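Local coordinates for protein haloacid dehalogenase/epoxide hydrolase family (Corynebacterium glutamicum ATCC 13032, PDB 2PR7) that is of unknown function but, as a member of the haloacid dehalogenase-like family, probably is a metal-dependent hydrolase with an unidentified substrate, at residues Met91-Val104 with Val108-Phe120. Sequence-based numbering, arbitrary orientation.
Sequences MRDCVLVDDSILNV and VEAGLVGVYYQQF. With CA (calcium ion), chain C.
Strands 94-98 and 113-116 run parallel, their axes 4.7 Å apart and turned by 20°, paired Val95 with Val113 through Asp98 with Tyr116. Five backbone hydrogen bonds form the ladder, from Val113 N to Cys94 O (3.0 Å) as far as Tyr117 N to Asp98 O, where the donor sits above the carbonyl plane. Helix 101-110 makes the beta-alpha-beta crossover, and Gly111 ends it in a Schellman motif, its positive phi easy for glycine. On one face of the sheet, beta-branched valines suit the extended chain: Val95 CG1 meets Val115 CG2 at 3.7 Å, and Val97 lies alongside Val115, all three beneath helix 120-131. On the other face Gly114 lets the helix come close, with Val104 CG1 3.8 Å from Gly114 CA. With its CG anti to the backbone N (chi1 179°), Tyr116 receives Ile101 CD1 over one face and Asp99 O at its edge. Leu112 CD1 packs on CB of Met91 (3.7 Å), deposited as selenomethionine, while CD2 reaches Cys94 CB. At the strand's C-terminal end, Asp98 OD1 accepts from Ser100 N in an Asx turn and from a calcium-bound water; OD2 takes Asn103 ND2 and a salt bridge from Lys74. Asp99 OD1 binds calcium at 2.4 Å, with Asp8 OD2, Ala10 O and waters. A parallel ladder flanked by apolar side chains thus places Asp99 on the calcium and Asp98 in its second shell, consistent with a HAD-type Rossmann-like active site.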
loop_
_atom_site.group_PDB
_atom_site.type_symbol
_atom_site.label_atom_id
_atom_site.label_comp_id
_atom_site.label_asym_id
_atom_site.label_seq_id
_atom_site.Cartn_x
_atom_site.Cartn_y
_atom_site.Cartn_z
HETATM N N MSE A 91 -0.604 9.632 9.682
HETATM C CA MSE A 91 -1.549 9.064 8.720
HETATM C C MSE A 91 -1.884 10.074 7.611
HETATM O O MSE A 91 -2.033 9.692 6.453
HETATM C CB MSE A 91 -2.826 8.612 9.434
HETATM C CG MSE A 91 -2.760 7.280 10.213
HETATM SE SE MSE A 91 -4.448 6.792 10.987
HETATM C CE MSE A 91 -4.799 8.302 12.000
ATOM N N ARG A 92 -1.950 11.367 7.953
ATOM C CA ARG A 92 -2.300 12.396 6.975
ATOM C C ARG A 92 -1.281 12.484 5.833
ATOM O O ARG A 92 -1.638 12.950 4.757
ATOM C CB ARG A 92 -2.549 13.793 7.624
ATOM C CG ARG A 92 -1.292 14.449 8.133
ATOM C CD ARG A 92 -1.527 15.609 9.137
ATOM N NE ARG A 92 -0.575 15.496 10.260
ATOM C CZ ARG A 92 -0.605 16.205 11.386
ATOM N NH1 ARG A 92 -1.537 17.142 11.595
ATOM N NH2 ARG A 92 0.322 15.976 12.314
ATOM N N ASP A 93 -0.060 11.975 6.018
ATOM C CA ASP A 93 0.959 12.016 4.983
ATOM C C ASP A 93 0.968 10.764 4.113
ATOM O O ASP A 93 1.840 10.562 3.269
ATOM C CB ASP A 93 2.353 12.264 5.607
ATOM C CG ASP A 93 2.481 13.655 6.154
ATOM O OD1 ASP A 93 1.719 14.542 5.690
ATOM O OD2 ASP A 93 3.306 13.863 7.066
ATOM N N CYS A 94 -0.005 9.900 4.323
ATOM C CA CYS A 94 -0.044 8.616 3.610
ATOM C C CYS A 94 -1.208 8.535 2.663
ATOM O O CYS A 94 -2.316 9.052 2.966
ATOM C CB CYS A 94 -0.116 7.447 4.573
ATOM S SG CYS A 94 1.256 7.295 5.749
ATOM N N VAL A 95 -0.952 7.792 1.585
ATOM C CA VAL A 95 -1.914 7.358 0.591
ATOM C C VAL A 95 -2.222 5.868 0.807
ATOM O O VAL A 95 -1.285 5.056 0.866
ATOM C CB VAL A 95 -1.370 7.500 -0.842
ATOM C CG1 VAL A 95 -2.495 7.133 -1.829
ATOM C CG2 VAL A 95 -0.886 8.963 -1.133
ATOM N N LEU A 96 -3.487 5.473 0.799
ATOM C CA LEU A 96 -3.857 4.071 0.814
ATOM C C LEU A 96 -4.354 3.687 -0.580
ATOM O O LEU A 96 -5.272 4.363 -1.096
ATOM C CB LEU A 96 -4.990 3.791 1.803
ATOM C CG LEU A 96 -5.548 2.348 1.695
ATOM C CD1 LEU A 96 -4.518 1.377 2.388
ATOM C CD2 LEU A 96 -6.953 2.165 2.279
ATOM N N VAL A 97 -3.831 2.610 -1.139
ATOM C CA VAL A 97 -4.354 2.071 -2.341
ATOM C C VAL A 97 -4.985 0.707 -2.014
ATOM O O VAL A 97 -4.311 -0.198 -1.551
ATOM C CB VAL A 97 -3.236 1.927 -3.413
ATOM C CG1 VAL A 97 -3.766 1.207 -4.726
ATOM C CG2 VAL A 97 -2.507 3.265 -3.703
ATOM N N ASP A 98 -6.258 0.532 -2.325
ATOM C CA ASP A 98 -6.958 -0.677 -1.909
ATOM C C ASP A 98 -8.119 -0.918 -2.867
ATOM O O ASP A 98 -8.772 0.037 -3.346
ATOM C CB ASP A 98 -7.476 -0.476 -0.475
ATOM C CG ASP A 98 -7.808 -1.782 0.276
ATOM O OD1 ASP A 98 -8.719 -2.520 -0.142
ATOM O OD2 ASP A 98 -7.221 -2.002 1.344
ATOM N N ASP A 99 -8.405 -2.188 -3.119
ATOM C CA ASP A 99 -9.498 -2.562 -4.021
ATOM C C ASP A 99 -10.873 -2.626 -3.313
ATOM O O ASP A 99 -11.873 -2.914 -3.947
ATOM C CB ASP A 99 -9.214 -3.884 -4.746
ATOM C CG ASP A 99 -9.162 -5.058 -3.808
ATOM O OD1 ASP A 99 -8.573 -4.890 -2.751
ATOM O OD2 ASP A 99 -9.726 -6.119 -4.101
ATOM N N SER A 100 -10.904 -2.350 -2.013
ATOM C CA SER A 100 -12.136 -2.301 -1.239
ATOM C C SER A 100 -12.543 -0.862 -0.978
ATOM O O SER A 100 -11.823 -0.121 -0.283
ATOM C CB SER A 100 -12.003 -2.998 0.099
ATOM O OG SER A 100 -13.062 -2.624 0.944
ATOM N N ILE A 101 -13.713 -0.484 -1.497
ATOM C CA ILE A 101 -14.187 0.881 -1.307
ATOM C C ILE A 101 -14.370 1.206 0.174
ATOM O O ILE A 101 -14.044 2.321 0.589
ATOM C CB ILE A 101 -15.450 1.206 -2.135
ATOM C CG1 ILE A 101 -15.687 2.727 -2.137
ATOM C CG2 ILE A 101 -16.640 0.420 -1.616
ATOM C CD1 ILE A 101 -14.499 3.550 -2.685
ATOM N N LEU A 102 -14.835 0.252 0.966
ATOM C CA LEU A 102 -14.956 0.417 2.381
ATOM C C LEU A 102 -13.606 0.707 3.068
ATOM O O LEU A 102 -13.559 1.543 4.016
ATOM C CB LEU A 102 -15.628 -0.834 2.972
ATOM C CG LEU A 102 -17.129 -0.914 2.593
ATOM C CD1 LEU A 102 -17.778 -2.120 3.253
ATOM C CD2 LEU A 102 -17.863 0.372 2.991
ATOM N N ASN A 103 -12.546 0.048 2.605
ATOM C CA ASN A 103 -11.217 0.325 3.161
ATOM C C ASN A 103 -10.738 1.724 2.757
ATOM O O ASN A 103 -10.230 2.475 3.590
ATOM C CB ASN A 103 -10.223 -0.704 2.748
ATOM C CG ASN A 103 -10.434 -2.023 3.436
ATOM O OD1 ASN A 103 -11.186 -2.140 4.384
ATOM N ND2 ASN A 103 -9.765 -3.030 2.940
ATOM N N VAL A 104 -10.991 2.091 1.521
ATOM C CA VAL A 104 -10.578 3.426 1.017
ATOM C C VAL A 104 -11.356 4.494 1.763
ATOM O O VAL A 104 -10.779 5.496 2.194
ATOM C CB VAL A 104 -10.762 3.567 -0.486
ATOM C CG1 VAL A 104 -10.414 4.971 -0.952
ATOM C CG2 VAL A 104 -9.909 2.572 -1.205
ATOM N N VAL A 108 -9.858 7.508 4.215
ATOM C CA VAL A 108 -10.174 8.948 4.029
ATOM C C VAL A 108 -10.742 9.537 5.329
ATOM O O VAL A 108 -10.355 10.606 5.755
ATOM C CB VAL A 108 -11.092 9.118 2.776
ATOM C CG1 VAL A 108 -11.650 10.511 2.741
ATOM C CG2 VAL A 108 -10.318 8.759 1.453
ATOM N N GLU A 109 -11.616 8.800 5.957
ATOM C CA GLU A 109 -12.190 9.218 7.234
ATOM C C GLU A 109 -11.131 9.367 8.336
ATOM O O GLU A 109 -11.275 10.212 9.226
ATOM C CB GLU A 109 -13.275 8.240 7.667
ATOM C CG GLU A 109 -14.487 8.272 6.722
ATOM C CD GLU A 109 -15.559 7.222 7.090
ATOM O OE1 GLU A 109 -15.221 6.192 7.741
ATOM O OE2 GLU A 109 -16.736 7.443 6.714
ATOM N N ALA A 110 -10.099 8.539 8.296
ATOM C CA ALA A 110 -8.962 8.618 9.232
ATOM C C ALA A 110 -7.970 9.735 8.874
ATOM O O ALA A 110 -7.069 10.027 9.647
ATOM C CB ALA A 110 -8.244 7.291 9.311
ATOM N N GLY A 111 -8.130 10.359 7.713
ATOM C CA GLY A 111 -7.229 11.440 7.309
ATOM C C GLY A 111 -6.179 11.110 6.285
ATOM O O GLY A 111 -5.368 11.973 5.909
ATOM N N LEU A 112 -6.168 9.869 5.817
ATOM C CA LEU A 112 -5.305 9.535 4.742
ATOM C C LEU A 112 -5.902 10.023 3.418
ATOM O O LEU A 112 -7.065 10.332 3.347
ATOM C CB LEU A 112 -5.103 8.012 4.640
ATOM C CG LEU A 112 -4.302 7.277 5.716
ATOM C CD1 LEU A 112 -5.184 7.090 6.961
ATOM C CD2 LEU A 112 -3.790 5.910 5.201
ATOM N N VAL A 113 -5.061 10.035 2.378
ATOM C CA VAL A 113 -5.514 10.155 0.984
ATOM C C VAL A 113 -5.846 8.762 0.448
ATOM O O VAL A 113 -5.057 7.850 0.559
ATOM C CB VAL A 113 -4.499 10.888 0.074
ATOM C CG1 VAL A 113 -4.959 10.810 -1.359
ATOM C CG2 VAL A 113 -4.352 12.351 0.524
ATOM N N GLY A 114 -7.020 8.605 -0.153
ATOM C CA GLY A 114 -7.487 7.308 -0.616
ATOM C C GLY A 114 -7.416 7.162 -2.125
ATOM O O GLY A 114 -7.797 8.090 -2.855
ATOM N N VAL A 115 -7.012 5.985 -2.593
ATOM C CA VAL A 115 -7.073 5.653 -4.010
ATOM C C VAL A 115 -7.732 4.310 -4.147
ATOM O O VAL A 115 -7.219 3.287 -3.627
ATOM C CB VAL A 115 -5.684 5.591 -4.623
ATOM C CG1 VAL A 115 -5.748 5.070 -6.117
ATOM C CG2 VAL A 115 -4.997 6.972 -4.540
ATOM N N TYR A 116 -8.891 4.288 -4.830
ATOM C CA TYR A 116 -9.610 3.046 -5.103
ATOM C C TYR A 116 -9.005 2.319 -6.295
ATOM O O TYR A 116 -8.914 2.858 -7.377
ATOM C CB TYR A 116 -11.064 3.358 -5.363
ATOM C CG TYR A 116 -11.942 2.191 -5.693
ATOM C CD1 TYR A 116 -11.979 1.074 -4.881
ATOM C CD2 TYR A 116 -12.745 2.195 -6.822
ATOM C CE1 TYR A 116 -12.797 0.019 -5.158
ATOM C CE2 TYR A 116 -13.593 1.126 -7.098
ATOM C CZ TYR A 116 -13.630 0.042 -6.248
ATOM O OH TYR A 116 -14.470 -1.050 -6.489
ATOM N N TYR A 117 -8.589 1.070 -6.086
ATOM C CA TYR A 117 -7.935 0.256 -7.104
ATOM C C TYR A 117 -8.930 -0.671 -7.727
ATOM O O TYR A 117 -9.378 -1.665 -7.111
ATOM C CB TYR A 117 -6.835 -0.581 -6.485
ATOM C CG TYR A 117 -5.945 -1.284 -7.480
ATOM C CD1 TYR A 117 -4.833 -0.637 -8.006
ATOM C CD2 TYR A 117 -6.166 -2.561 -7.858
ATOM C CE1 TYR A 117 -4.013 -1.261 -8.871
ATOM C CE2 TYR A 117 -5.338 -3.179 -8.730
ATOM C CZ TYR A 117 -4.260 -2.504 -9.229
ATOM O OH TYR A 117 -3.381 -3.109 -10.110
ATOM N N GLN A 118 -9.376 -0.307 -8.904
ATOM C CA GLN A 118 -10.192 -1.225 -9.696
ATOM C C GLN A 118 -9.425 -1.687 -10.938
ATOM O O GLN A 118 -9.565 -2.820 -11.367
ATOM C CB GLN A 118 -11.526 -0.546 -10.025
ATOM C CG GLN A 118 -12.509 -1.392 -10.802
ATOM C CD GLN A 118 -13.913 -0.737 -10.833
ATOM O OE1 GLN A 118 -14.057 0.330 -11.404
ATOM N NE2 GLN A 118 -14.952 -1.420 -10.279
ATOM N N GLN A 119 -8.642 -0.811 -11.541
ATOM C CA GLN A 119 -7.787 -1.217 -12.673
ATOM C C GLN A 119 -6.521 -0.433 -12.575
ATOM O O GLN A 119 -6.556 0.745 -12.192
ATOM C CB GLN A 119 -8.450 -1.021 -14.027
ATOM C CG GLN A 119 -8.887 0.377 -14.386
ATOM C CD GLN A 119 -8.678 0.698 -15.892
ATOM O OE1 GLN A 119 -8.456 1.857 -16.276
ATOM N NE2 GLN A 119 -8.762 -0.329 -16.739
ATOM N N PHE A 120 -5.400 -1.082 -12.890
ATOM C CA PHE A 120 -4.107 -0.455 -12.717
ATOM C C PHE A 120 -4.047 0.869 -13.466
ATOM O O PHE A 120 -3.565 1.876 -12.927
ATOM C CB PHE A 120 -2.938 -1.374 -13.159
ATOM C CG PHE A 120 -1.585 -0.828 -12.805
ATOM C CD1 PHE A 120 -0.915 0.060 -13.663
ATOM C CD2 PHE A 120 -0.960 -1.171 -11.625
ATOM C CE1 PHE A 120 0.340 0.630 -13.301
ATOM C CE2 PHE A 120 0.276 -0.665 -11.293
ATOM C CZ PHE A 120 0.941 0.250 -12.124
HETATM CA CA CA C . -7.715 -6.480 -1.214
HETATM O O HOH W 1 -9.296 -5.048 -0.043
HETATM O O HOH W 2 -12.113 -3.123 -6.963
HETATM O O HOH W 3 -9.366 -8.468 -2.035
HETATM O O HOH W 4 -8.612 -8.325 0.112
#